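Local coordinates for protein lipase (Rhizopus chinensis, PDB 6A0W) that probably hydrolyses the ester bonds of triacylglycerols as a fungal class 3 lipase of the alpha/beta-hydrolase fold, at residues A[150-155]-A[184-189]; A[95-99]-A[161-165]; A[113-117]-A[281-285]; A[88-93]-A[105-111]. All blocks are in the same frame, centred on the assembly; numbering follows the deposited sequence.

Contact 1. Residues A[150-155]-A[184-189]; sequences YFPVVQ and DLYQRE
The ring of Phe-151 lies almost flat against the guanidinium of Arg-188, with the planes 21° apart and the CZ atom of Arg-188 3.9 Å from the centroid of the Phe-151 ring. This is a stacked cation-pi pair, with NH1 over the middle of one ring face. Phe-151 reaches it because CG stands anti to the backbone N (chi1 -162°), which carries the ring out from helix 150-155 toward helix 184-188. The guanidinium is held in its plane from the edge: NE of Arg-188 meets OD1 of Asp-184 at 2.7 Å and NH1 meets OD2 at 2.9 Å, both nearly straight and both on the syn side of the carboxylate. Asp-184 OD2 also bonds Tyr-143, whose hydroxyl is shared with Tyr-150. Leucine suits the inner layer: CD2 of Leu-185 comes obliquely to CE1 of Phe-151 at 3.6 Å, the Leu-185 side chain crosses that of Val-154 at about a right angle, and CD1 lies at the edge of the Tyr-150 ring. Just past the end of helix 173-188, OE1 of Glu-189 receives NE2 of Gln-155, 3.0 Å away; the bond lies in the amide plane but meets the carboxylate from above its plane, and Arg-191 forms a salt bridge to the same oxygen. The chemistry implies a division of labour: the carboxylate of Asp-184 fixes the rotation of the arginine and probably balances its charge, leaving its flat face for an aromatic partner.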
loop_
_atom_site.group_PDB
_atom_site.type_symbol
_atom_site.label_atom_id
_atom_site.label_comp_id
_atom_site.label_asym_id
_atom_site.label_seq_id
_atom_site.Cartn_x
_atom_site.Cartn_y
_atom_site.Cartn_z
ATOM N N TYR A 150 -6.187 11.810 11.187
ATOM C CA TYR A 150 -4.877 12.140 10.586
ATOM C C TYR A 150 -4.816 13.438 9.757
ATOM O O TYR A 150 -3.758 14.041 9.678
ATOM C CB TYR A 150 -4.314 10.952 9.765
ATOM C CG TYR A 150 -4.673 11.007 8.329
ATOM C CD1 TYR A 150 -3.890 11.700 7.434
ATOM C CD2 TYR A 150 -5.833 10.445 7.871
ATOM C CE1 TYR A 150 -4.274 11.841 6.123
ATOM C CE2 TYR A 150 -6.203 10.566 6.546
ATOM C CZ TYR A 150 -5.429 11.277 5.679
ATOM O OH TYR A 150 -5.834 11.448 4.350
ATOM N N PHE A 151 -5.891 13.760 9.038
ATOM C CA PHE A 151 -5.892 14.858 8.085
ATOM C C PHE A 151 -5.464 16.193 8.696
ATOM O O PHE A 151 -4.548 16.835 8.163
ATOM C CB PHE A 151 -7.266 14.976 7.426
ATOM C CG PHE A 151 -7.252 15.781 6.149
ATOM C CD1 PHE A 151 -6.974 15.178 4.945
ATOM C CD2 PHE A 151 -7.467 17.147 6.170
ATOM C CE1 PHE A 151 -6.836 15.912 3.799
ATOM C CE2 PHE A 151 -7.339 17.901 5.019
ATOM C CZ PHE A 151 -7.036 17.277 3.831
ATOM N N PRO A 152 -6.019 16.569 9.876
ATOM C CA PRO A 152 -5.622 17.881 10.462
ATOM C C PRO A 152 -4.163 17.914 10.811
ATOM O O PRO A 152 -3.530 18.954 10.732
ATOM C CB PRO A 152 -6.443 17.992 11.756
ATOM C CG PRO A 152 -7.381 16.810 11.749
ATOM C CD PRO A 152 -7.260 16.046 10.480
ATOM N N VAL A 153 -3.647 16.771 11.252
ATOM C CA VAL A 153 -2.254 16.666 11.647
ATOM C C VAL A 153 -1.320 16.802 10.445
ATOM O O VAL A 153 -0.308 17.485 10.548
ATOM C CB VAL A 153 -1.985 15.320 12.347
ATOM C CG1 VAL A 153 -0.545 15.260 12.830
ATOM C CG2 VAL A 153 -2.946 15.159 13.526
ATOM N N VAL A 154 -1.691 16.264 9.280
ATOM C CA VAL A 154 -0.802 16.454 8.091
ATOM C C VAL A 154 -0.772 17.951 7.666
ATOM O O VAL A 154 0.305 18.555 7.416
ATOM C CB VAL A 154 -1.285 15.597 6.902
ATOM C CG1 VAL A 154 -0.512 15.951 5.646
ATOM C CG2 VAL A 154 -1.119 14.126 7.221
ATOM N N GLN A 155 -1.957 18.574 7.712
ATOM C CA GLN A 155 -2.092 20.034 7.478
ATOM C C GLN A 155 -1.220 20.847 8.397
ATOM O O GLN A 155 -0.468 21.729 7.964
ATOM C CB GLN A 155 -3.537 20.490 7.609
ATOM C CG GLN A 155 -4.456 19.929 6.549
ATOM C CD GLN A 155 -5.587 20.882 6.195
ATOM O OE1 GLN A 155 -6.663 20.851 6.810
ATOM N NE2 GLN A 155 -5.382 21.662 5.128
ATOM N N ASP A 184 -7.413 11.929 -1.124
ATOM C CA ASP A 184 -8.059 12.958 -0.265
ATOM C C ASP A 184 -7.150 14.154 -0.039
ATOM O O ASP A 184 -7.547 15.325 -0.157
ATOM C CB ASP A 184 -8.453 12.306 1.085
ATOM C CG ASP A 184 -9.557 13.082 1.850
ATOM O OD1 ASP A 184 -10.241 13.915 1.248
ATOM O OD2 ASP A 184 -9.704 12.893 3.073
ATOM N N LEU A 185 -5.898 13.888 0.289
ATOM C CA LEU A 185 -4.923 14.950 0.358
ATOM C C LEU A 185 -4.851 15.750 -0.960
ATOM O O LEU A 185 -4.799 16.994 -0.956
ATOM C CB LEU A 185 -3.548 14.378 0.719
ATOM C CG LEU A 185 -3.489 13.868 2.159
ATOM C CD1 LEU A 185 -2.325 12.907 2.393
ATOM C CD2 LEU A 185 -3.422 15.067 3.111
ATOM N N TYR A 186 -4.772 15.047 -2.087
ATOM C CA TYR A 186 -4.762 15.755 -3.363
ATOM C C TYR A 186 -6.031 16.637 -3.487
ATOM O O TYR A 186 -5.969 17.722 -4.060
ATOM C CB TYR A 186 -4.664 14.771 -4.533
ATOM C CG TYR A 186 -4.885 15.367 -5.920
ATOM C CD1 TYR A 186 -3.898 16.107 -6.568
ATOM C CD2 TYR A 186 -6.049 15.097 -6.607
ATOM C CE1 TYR A 186 -4.124 16.664 -7.834
ATOM C CE2 TYR A 186 -6.275 15.596 -7.886
ATOM C CZ TYR A 186 -5.315 16.352 -8.488
ATOM O OH TYR A 186 -5.640 16.785 -9.733
ATOM N N GLN A 187 -7.179 16.093 -3.096
ATOM C CA GLN A 187 -8.455 16.786 -3.295
ATOM C C GLN A 187 -8.553 17.987 -2.376
ATOM O O GLN A 187 -8.888 19.044 -2.834
ATOM C CB GLN A 187 -9.644 15.857 -3.111
ATOM C CG GLN A 187 -9.822 14.827 -4.214
ATOM C CD GLN A 187 -10.386 13.519 -3.729
ATOM O OE1 GLN A 187 -10.802 13.418 -2.581
ATOM N NE2 GLN A 187 -10.455 12.504 -4.615
ATOM N N ARG A 188 -8.078 17.902 -1.139
ATOM C CA ARG A 188 -8.458 18.886 -0.144
ATOM C C ARG A 188 -7.331 19.630 0.459
ATOM O O ARG A 188 -7.552 20.592 1.182
ATOM C CB ARG A 188 -9.259 18.210 0.944
ATOM C CG ARG A 188 -10.558 17.629 0.431
ATOM C CD ARG A 188 -11.506 17.309 1.584
ATOM N NE ARG A 188 -10.998 16.248 2.453
ATOM C CZ ARG A 188 -10.832 16.358 3.759
ATOM N NH1 ARG A 188 -10.407 15.307 4.452
ATOM N NH2 ARG A 188 -11.238 17.463 4.394
ATOM N N GLU A 189 -6.101 19.227 0.171
ATOM C CA GLU A 189 -4.963 19.973 0.685
ATOM C C GLU A 189 -4.228 20.536 -0.516
ATOM O O GLU A 189 -3.491 19.840 -1.216
ATOM C CB GLU A 189 -4.078 19.045 1.508
ATOM C CG GLU A 189 -2.706 19.561 1.839
ATOM C CD GLU A 189 -2.738 20.911 2.545
ATOM O OE1 GLU A 189 -2.759 20.924 3.796
ATOM O OE2 GLU A 189 -2.624 21.947 1.851
#

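Contact 2. Residues A[95-99]-A[161-165]; sequences LRSDA and YPDYK
Arg-96 lays its CD over one face of the Tyr-161 ring, 3.6 Å from the centroid, a CH-pi contact made by the last methylene of the chain. Its shape explains the fit. CG is anti to the backbone N (chi1 -168°) and the chain runs straight through chi2, then bends at chi3 (82°), which turns the guanidinium nearly parallel to the tyrosine ring, 11° between planes, with Tyr-161 OH over its centre. Arginine suits this place because its methylenes and flat face can cover the ring while its edge still grips an acid: NE bonds OD1 of Asp-98 at 2.9 Å and NH2 bonds OD2, a side-on salt bridge between the strand and the residue just after it. Tyr-164 OH also points to Asp-98, but its 2.4 Å from OD1 is too short to be taken at face value. A water links Asp-98 OD2 to Tyr-161 OH, so both phenols gather at one carboxylate. Beyond the pair, Lys-78 adds a salt bridge to OD2, and Gln-157 accepts from NH1 of Arg-96. A type I beta turn from Tyr-161 to Tyr-164 brings the two phenols to this side. It is the helix-to-strand connection of an alpha/beta sheet, here between helix 137-160 and strand 165-171, packed on the end of strand 90-97.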
loop_
_atom_site.group_PDB
_atom_site.type_symbol
_atom_site.label_atom_id
_atom_site.label_comp_id
_atom_site.label_asym_id
_atom_site.label_seq_id
_atom_site.Cartn_x
_atom_site.Cartn_y
_atom_site.Cartn_z
ATOM N N LEU A 95 4.444 10.653 11.096
ATOM C CA LEU A 95 5.816 10.695 11.540
ATOM C C LEU A 95 6.541 11.739 10.698
ATOM O O LEU A 95 6.341 11.838 9.489
ATOM C CB LEU A 95 6.456 9.322 11.310
ATOM C CG LEU A 95 7.932 9.165 11.675
ATOM C CD1 LEU A 95 8.001 8.759 13.144
ATOM C CD2 LEU A 95 8.529 8.072 10.788
ATOM N N ARG A 96 7.440 12.483 11.328
ATOM C CA ARG A 96 8.249 13.431 10.609
ATOM C C ARG A 96 9.734 13.085 10.761
ATOM O O ARG A 96 10.217 12.798 11.876
ATOM C CB ARG A 96 7.983 14.850 11.116
ATOM C CG ARG A 96 8.584 15.900 10.204
ATOM C CD ARG A 96 8.349 17.328 10.702
ATOM N NE ARG A 96 9.328 17.663 11.708
ATOM C CZ ARG A 96 9.130 17.647 13.027
ATOM N NH1 ARG A 96 7.920 17.562 13.554
ATOM N NH2 ARG A 96 10.181 17.789 13.821
ATOM N N SER A 97 10.434 13.154 9.633
ATOM C CA SER A 97 11.888 13.125 9.566
ATOM C C SER A 97 12.365 14.481 9.054
ATOM O O SER A 97 12.191 14.819 7.870
ATOM C CB SER A 97 12.343 12.021 8.575
ATOM O OG SER A 97 13.761 12.038 8.381
ATOM N N ASP A 98 13.134 15.171 9.864
ATOM C CA ASP A 98 13.711 16.408 9.438
ATOM C C ASP A 98 14.872 16.115 8.531
ATOM O O ASP A 98 15.074 16.782 7.569
ATOM C CB ASP A 98 14.138 17.246 10.616
ATOM C CG ASP A 98 12.975 17.766 11.374
ATOM O OD1 ASP A 98 12.013 18.174 10.760
ATOM O OD2 ASP A 98 13.010 17.738 12.580
ATOM N N ALA A 99 15.601 15.065 8.830
ATOM C CA ALA A 99 16.772 14.672 8.024
ATOM C C ALA A 99 16.344 14.335 6.597
ATOM O O ALA A 99 17.038 14.719 5.687
ATOM C CB ALA A 99 17.448 13.500 8.669
ATOM N N TYR A 161 6.299 22.896 8.215
ATOM C CA TYR A 161 7.452 22.407 7.438
ATOM C C TYR A 161 7.092 22.386 5.967
ATOM O O TYR A 161 6.843 21.310 5.403
ATOM C CB TYR A 161 7.805 20.969 7.888
ATOM C CG TYR A 161 8.291 20.906 9.315
ATOM C CD1 TYR A 161 9.597 21.278 9.639
ATOM C CD2 TYR A 161 7.405 20.626 10.366
ATOM C CE1 TYR A 161 10.023 21.279 10.950
ATOM C CE2 TYR A 161 7.825 20.649 11.677
ATOM C CZ TYR A 161 9.132 20.977 11.966
ATOM O OH TYR A 161 9.584 20.901 13.272
ATOM N N PRO A 162 6.978 23.574 5.350
ATOM C CA PRO A 162 6.174 23.600 4.130
ATOM C C PRO A 162 6.940 23.141 2.919
ATOM O O PRO A 162 6.340 22.885 1.872
ATOM C CB PRO A 162 5.768 25.078 3.986
ATOM C CG PRO A 162 6.774 25.832 4.792
ATOM C CD PRO A 162 7.097 24.914 5.949
ATOM N N ASP A 163 8.248 23.021 3.085
ATOM C CA ASP A 163 9.144 22.486 2.064
ATOM C C ASP A 163 9.262 20.950 2.114
ATOM O O ASP A 163 9.964 20.366 1.291
ATOM C CB ASP A 163 10.548 23.097 2.207
ATOM C CG ASP A 163 11.090 23.034 3.657
ATOM O OD1 ASP A 163 10.313 23.112 4.674
ATOM O OD2 ASP A 163 12.333 22.952 3.789
ATOM N N TYR A 164 8.635 20.282 3.073
ATOM C CA TYR A 164 8.813 18.821 3.183
ATOM C C TYR A 164 7.887 18.088 2.209
ATOM O O TYR A 164 6.803 18.562 1.877
ATOM C CB TYR A 164 8.551 18.327 4.606
ATOM C CG TYR A 164 9.635 18.590 5.642
ATOM C CD1 TYR A 164 10.509 19.645 5.527
ATOM C CD2 TYR A 164 9.673 17.826 6.813
ATOM C CE1 TYR A 164 11.455 19.903 6.523
ATOM C CE2 TYR A 164 10.591 18.080 7.809
ATOM C CZ TYR A 164 11.443 19.159 7.691
ATOM O OH TYR A 164 12.367 19.349 8.689
ATOM N N LYS A 165 8.265 16.890 1.776
ATOM C CA LYS A 165 7.330 16.101 0.989
ATOM C C LYS A 165 6.517 15.176 1.884
ATOM O O LYS A 165 6.946 14.828 2.961
ATOM C CB LYS A 165 8.074 15.282 -0.043
ATOM C CG LYS A 165 8.916 14.195 0.555
ATOM C CD LYS A 165 9.673 13.507 -0.558
ATOM C CE LYS A 165 10.721 12.578 0.015
ATOM N NZ LYS A 165 11.519 12.060 -1.124
HETATM O O HOH W 1 12.186 20.088 13.508
#

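Contact 3. Residues A[113-117]-A[281-285]; sequences FRSAI and IADHL
Phe-113 packs against His-284, the histidine of a probable Ser-His-Asp catalytic triad in this alpha/beta-hydrolase fold, with Ser-172 on the likely nucleophile elbow and Asp-231 as the acid. Starting at the root of the phenylalanine, CB rests on the CD1 methyl of Ile-281 at 4.0 Å. CG lies anti to the carbonyl carbon (chi1 -62°), and from there the ring enters the angle between His-284 and Leu-285. CG itself is 3.9 Å from CD2 of His-284. The CD1-CE1 flank is met by the histidine: CD1 of Phe-113 comes within 3.6 Å of His-284 CD2, and CE1 is close to both CD2 and NE2. The CD2-CE2 flank is met by the CD2 methyl of Leu-285, which comes over the same face. With planes 83° apart and centroids separated by 5.1 Å, the two rings form an offset edge-to-face pair, the edge of the imidazole turned to the phenyl face. An aromatic residue suits this position because a hydrocarbon ring packs against the imidazole without competing for its nitrogens: NE2 is bonded to Ser-172 OG and ND1 to Asp-231 OD2. His-171 also meets both rings.

One turn further along, helix 113-118 offers a second apolar residue, Ile-117, to the same isoleucine. The guanidinium of Arg-114 itself lies against CG2 of Ile-281, 4.2 Å from NH1, and NH1 forms a salt bridge with Asp-11. The CD1 methyl of Ile-281 is used twice: besides CB of Phe-113 it touches CG1 of Ile-117 at 3.9 Å.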
loop_
_atom_site.group_PDB
_atom_site.type_symbol
_atom_site.label_atom_id
_atom_site.label_comp_id
_atom_site.label_asym_id
_atom_site.label_seq_id
_atom_site.Cartn_x
_atom_site.Cartn_y
_atom_site.Cartn_z
ATOM N N PHE A 113 -4.492 -11.794 8.274
ATOM C CA PHE A 113 -4.491 -11.646 6.825
ATOM C C PHE A 113 -5.340 -12.694 6.134
ATOM O O PHE A 113 -6.129 -12.406 5.229
ATOM C CB PHE A 113 -3.045 -11.721 6.280
ATOM C CG PHE A 113 -2.163 -10.639 6.796
ATOM C CD1 PHE A 113 -2.385 -9.330 6.416
ATOM C CD2 PHE A 113 -1.152 -10.913 7.692
ATOM C CE1 PHE A 113 -1.589 -8.312 6.874
ATOM C CE2 PHE A 113 -0.369 -9.897 8.205
ATOM C CZ PHE A 113 -0.573 -8.583 7.785
ATOM N N ARG A 114 -5.185 -13.940 6.559
ATOM C CA ARG A 114 -5.846 -15.015 5.848
ATOM C C ARG A 114 -7.351 -14.919 5.989
ATOM O O ARG A 114 -8.097 -15.012 5.001
ATOM C CB ARG A 114 -5.345 -16.372 6.326
ATOM C CG ARG A 114 -5.931 -17.479 5.480
ATOM C CD ARG A 114 -5.363 -18.824 5.892
ATOM N NE ARG A 114 -5.933 -19.886 5.068
ATOM C CZ ARG A 114 -5.215 -20.710 4.310
ATOM N NH1 ARG A 114 -3.881 -20.661 4.330
ATOM N NH2 ARG A 114 -5.838 -21.672 3.647
ATOM N N SER A 115 -7.852 -14.747 7.201
ATOM C CA SER A 115 -9.301 -14.515 7.297
ATOM C C SER A 115 -9.722 -13.248 6.553
ATOM O O SER A 115 -10.803 -13.182 5.991
ATOM C CB SER A 115 -9.756 -14.441 8.777
ATOM O OG SER A 115 -9.223 -13.309 9.456
ATOM N N ALA A 116 -8.972 -12.167 6.661
ATOM C CA ALA A 116 -9.370 -10.928 5.981
ATOM C C ALA A 116 -9.576 -11.150 4.469
ATOM O O ALA A 116 -10.522 -10.653 3.884
ATOM C CB ALA A 116 -8.332 -9.855 6.196
ATOM N N ILE A 117 -8.742 -11.981 3.869
ATOM C CA ILE A 117 -8.868 -12.267 2.443
ATOM C C ILE A 117 -9.995 -13.238 2.174
ATOM O O ILE A 117 -10.786 -13.042 1.235
ATOM C CB ILE A 117 -7.553 -12.871 1.884
ATOM C CG1 ILE A 117 -6.401 -11.888 2.042
ATOM C CG2 ILE A 117 -7.721 -13.223 0.419
ATOM C CD1 ILE A 117 -6.724 -10.454 1.667
ATOM N N ILE A 281 -0.815 -16.645 0.365
ATOM C CA ILE A 281 -0.868 -15.641 1.427
ATOM C C ILE A 281 0.505 -15.550 2.051
ATOM O O ILE A 281 0.934 -14.485 2.512
ATOM C CB ILE A 281 -2.009 -15.944 2.457
ATOM C CG1 ILE A 281 -2.162 -14.802 3.442
ATOM C CG2 ILE A 281 -1.747 -17.214 3.224
ATOM C CD1 ILE A 281 -2.996 -13.698 2.826
ATOM N N ALA A 282 1.265 -16.633 1.998
ATOM C CA ALA A 282 2.592 -16.605 2.639
ATOM C C ALA A 282 3.440 -15.512 1.978
ATOM O O ALA A 282 4.233 -14.856 2.636
ATOM C CB ALA A 282 3.306 -17.965 2.495
ATOM N N ASP A 283 3.340 -15.368 0.656
ATOM C CA ASP A 283 4.142 -14.354 -0.031
ATOM C C ASP A 283 3.763 -12.907 0.348
ATOM O O ASP A 283 4.535 -12.000 0.051
ATOM C CB ASP A 283 4.116 -14.569 -1.559
ATOM C CG ASP A 283 5.189 -15.573 -2.026
ATOM O OD1 ASP A 283 6.066 -15.918 -1.222
ATOM O OD2 ASP A 283 5.259 -15.884 -3.215
ATOM N N HIS A 284 2.609 -12.701 1.006
ATOM C CA HIS A 284 2.167 -11.356 1.446
ATOM C C HIS A 284 3.011 -10.818 2.584
ATOM O O HIS A 284 3.036 -9.593 2.835
ATOM C CB HIS A 284 0.706 -11.440 1.878
ATOM C CG HIS A 284 0.049 -10.129 2.189
ATOM N ND1 HIS A 284 -0.076 -9.118 1.260
ATOM C CD2 HIS A 284 -0.735 -9.761 3.240
ATOM C CE1 HIS A 284 -0.914 -8.199 1.719
ATOM N NE2 HIS A 284 -1.315 -8.553 2.929
ATOM N N LEU A 285 3.745 -11.723 3.251
ATOM C CA LEU A 285 4.299 -11.455 4.581
ATOM C C LEU A 285 5.719 -10.956 4.633
ATOM O O LEU A 285 6.187 -10.553 5.707
ATOM C CB LEU A 285 4.136 -12.674 5.498
ATOM C CG LEU A 285 2.717 -13.258 5.615
ATOM C CD1 LEU A 285 2.693 -14.392 6.647
ATOM C CD2 LEU A 285 1.671 -12.193 5.971
#

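Contact 4. Residues A[88-93]-A[105-111]; sequences TDTNGF and VTFRGTN
Asn-91 and Arg-108 face each other as an antiparallel hydrogen-bonded pair, the N of Asn-91 giving to the O of Arg-108 at 2.9 Å and the N of Arg-108 to the O of Asn-91 at 2.7 Å. Phe-93 and Thr-106 repeat the pattern two residues on, and these four bonds make the tight part of the hairpin. Between them, Gly-92 opposes Phe-107 with CA atoms 4.1 Å apart; glycine suits this spot because Thr-106 O and the Phe-107 ring occupy the room a CB would need. Beyond it the Phe-93 ring, turned between its backbone N and carbonyl carbon (chi1 65°), lies over Thr-106, whose CB makes a CH-pi contact 3.6 Å from the ring centroid. Buried Thr-106 OG1 has no polar partner in the model. On the same face, the amide of Asn-91 stacks on the guanidinium of Arg-108 with planes 11° apart, and its ND2 reaches Asp-89 OD1 at 2.9 Å from above the carboxylate plane, while its OD1 bonds Thr-84.

Beyond Asn-91 and Arg-108 the ladder ends and water takes over. One water joins Thr-88 O to Thr-110 N, and another lies between Asp-89 OD2 and Thr-110 OG1. The salt bridge from Asp-89 OD2 to Arg-108 NH1 spans a long 3.6 Å. Asp-89 and Thr-90 form a G1 beta bulge against Ser-85 of strand 78-85. That strand flanks this hairpin on one side and strand 165-171 on the other, while helices 137-160 and 173-188 pack on the face bearing Thr-90 and Phe-107.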
loop_
_atom_site.group_PDB
_atom_site.type_symbol
_atom_site.label_atom_id
_atom_site.label_comp_id
_atom_site.label_asym_id
_atom_site.label_seq_id
_atom_site.Cartn_x
_atom_site.Cartn_y
_atom_site.Cartn_z
ATOM N N THR A 88 -12.617 -2.048 12.316
ATOM C CA THR A 88 -11.884 -2.851 11.299
ATOM C C THR A 88 -10.416 -3.018 11.677
ATOM O O THR A 88 -9.582 -3.493 10.881
ATOM C CB THR A 88 -11.931 -2.176 9.895
ATOM O OG1 THR A 88 -11.450 -0.827 9.981
ATOM C CG2 THR A 88 -13.345 -2.203 9.314
ATOM N N ASP A 89 -10.084 -2.654 12.911
ATOM C CA ASP A 89 -8.679 -2.645 13.346
ATOM C C ASP A 89 -7.767 -1.938 12.330
ATOM O O ASP A 89 -6.677 -2.424 11.989
ATOM C CB ASP A 89 -8.177 -4.062 13.631
ATOM C CG ASP A 89 -6.937 -4.083 14.543
ATOM O OD1 ASP A 89 -6.686 -3.095 15.280
ATOM O OD2 ASP A 89 -6.155 -5.066 14.449
ATOM N N THR A 90 -8.170 -0.717 11.972
ATOM C CA THR A 90 -7.373 0.149 11.125
ATOM C C THR A 90 -6.580 1.075 12.018
ATOM O O THR A 90 -7.118 1.702 12.911
ATOM C CB THR A 90 -8.267 0.927 10.143
ATOM O OG1 THR A 90 -9.003 0.003 9.325
ATOM C CG2 THR A 90 -7.440 1.852 9.271
ATOM N N ASN A 91 -5.278 1.105 11.805
ATOM C CA ASN A 91 -4.360 1.814 12.664
ATOM C C ASN A 91 -3.422 2.619 11.772
ATOM O O ASN A 91 -3.218 2.282 10.619
ATOM C CB ASN A 91 -3.538 0.822 13.494
ATOM C CG ASN A 91 -4.390 -0.040 14.430
ATOM O OD1 ASN A 91 -4.480 0.290 15.599
ATOM N ND2 ASN A 91 -4.944 -1.168 13.944
ATOM N N GLY A 92 -2.800 3.653 12.321
ATOM C CA GLY A 92 -1.846 4.424 11.571
ATOM C C GLY A 92 -1.173 5.470 12.408
ATOM O O GLY A 92 -1.420 5.608 13.617
ATOM N N PHE A 93 -0.285 6.181 11.748
ATOM C CA PHE A 93 0.492 7.197 12.383
ATOM C C PHE A 93 0.953 8.251 11.395
ATOM O O PHE A 93 0.977 8.018 10.193
ATOM C CB PHE A 93 1.688 6.589 13.126
ATOM C CG PHE A 93 2.709 5.912 12.247
ATOM C CD1 PHE A 93 3.749 6.643 11.687
ATOM C CD2 PHE A 93 2.798 4.531 12.215
ATOM C CE1 PHE A 93 4.722 6.011 10.927
ATOM C CE2 PHE A 93 3.791 3.883 11.486
ATOM C CZ PHE A 93 4.772 4.629 10.859
ATOM N N VAL A 105 2.743 9.450 6.366
ATOM C CA VAL A 105 1.375 9.058 6.770
ATOM C C VAL A 105 1.358 7.552 6.545
ATOM O O VAL A 105 1.468 7.162 5.416
ATOM C CB VAL A 105 0.290 9.776 5.953
ATOM C CG1 VAL A 105 -1.083 9.374 6.428
ATOM C CG2 VAL A 105 0.452 11.280 6.018
ATOM N N THR A 106 1.256 6.762 7.580
ATOM C CA THR A 106 1.339 5.290 7.434
ATOM C C THR A 106 0.078 4.609 7.967
ATOM O O THR A 106 -0.373 4.999 9.024
ATOM C CB THR A 106 2.584 4.767 8.165
ATOM O OG1 THR A 106 3.736 5.474 7.727
ATOM C CG2 THR A 106 2.792 3.287 7.982
ATOM N N PHE A 107 -0.414 3.597 7.279
ATOM C CA PHE A 107 -1.622 2.870 7.732
ATOM C C PHE A 107 -1.432 1.353 7.686
ATOM O O PHE A 107 -0.576 0.833 6.993
ATOM C CB PHE A 107 -2.810 3.143 6.812
ATOM C CG PHE A 107 -3.201 4.585 6.647
ATOM C CD1 PHE A 107 -2.629 5.367 5.662
ATOM C CD2 PHE A 107 -4.153 5.155 7.464
ATOM C CE1 PHE A 107 -3.001 6.688 5.498
ATOM C CE2 PHE A 107 -4.519 6.476 7.303
ATOM C CZ PHE A 107 -3.946 7.235 6.318
ATOM N N ARG A 108 -2.210 0.582 8.746
ATOM C CA ARG A 108 -2.475 -0.830 8.410
ATOM C C ARG A 108 -3.962 -1.106 8.603
ATOM O O ARG A 108 -4.584 -0.433 9.408
ATOM C CB ARG A 108 -1.633 -1.771 9.274
ATOM C CG ARG A 108 -1.970 -1.722 10.755
ATOM C CD ARG A 108 -1.102 -2.621 11.621
ATOM N NE ARG A 108 -1.480 -2.556 13.030
ATOM C CZ ARG A 108 -2.404 -3.324 13.588
ATOM N NH1 ARG A 108 -3.049 -4.226 12.860
ATOM N NH2 ARG A 108 -2.684 -3.198 14.879
ATOM N N GLY A 109 -4.288 -2.255 8.248
ATOM C CA GLY A 109 -5.573 -2.863 8.604
ATOM C C GLY A 109 -5.308 -4.024 9.540
ATOM O O GLY A 109 -4.298 -4.011 10.212
ATOM N N THR A 110 -6.156 -5.008 9.543
ATOM C CA THR A 110 -5.991 -6.167 10.440
ATOM C C THR A 110 -4.768 -7.002 10.058
ATOM O O THR A 110 -4.502 -7.141 8.887
ATOM C CB THR A 110 -7.226 -7.062 10.370
ATOM O OG1 THR A 110 -6.954 -8.214 11.148
ATOM C CG2 THR A 110 -7.587 -7.468 8.962
ATOM N N ASN A 111 -4.096 -7.533 11.051
ATOM C CA ASN A 111 -2.983 -8.464 10.874
ATOM C C ASN A 111 -3.511 -9.885 10.776
ATOM O O ASN A 111 -2.726 -10.810 10.690
ATOM C CB ASN A 111 -1.957 -8.375 12.017
ATOM C CG ASN A 111 -2.578 -8.383 13.425
ATOM O OD1 ASN A 111 -3.751 -7.984 13.638
ATOM N ND2 ASN A 111 -1.712 -8.629 14.424
HETATM O O HOH W 2 -8.790 -4.045 8.491
HETATM O O HOH W 3 -7.038 -7.489 13.715
HETATM O O HOH W 4 -5.151 -7.651 15.953
#

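Strand 90-97 runs through contact 4 and on into contact 2, whose centres lie 22 Å apart, so one strand leads from the hairpin's inner end to the end of the strand, where the 161-165 loop packs. Contact 1 sits over the sheet and touches contact 4: Val-154 CG2 meets Val-105 CG2 at 3.5 Å, and Tyr-150 packs on Phe-107. Its centre is 15 Å from that of contact 2, without touch. Contact 3 holds the histidine of the probable triad, and its centre lies about 30 Å from that of contact 1 and 33 Å from that of contact 2, across the chain's centre. Contact 4 is the bridge, touching contact 3 where Ala-116 CB meets Thr-110 CG2 at 3.7 Å.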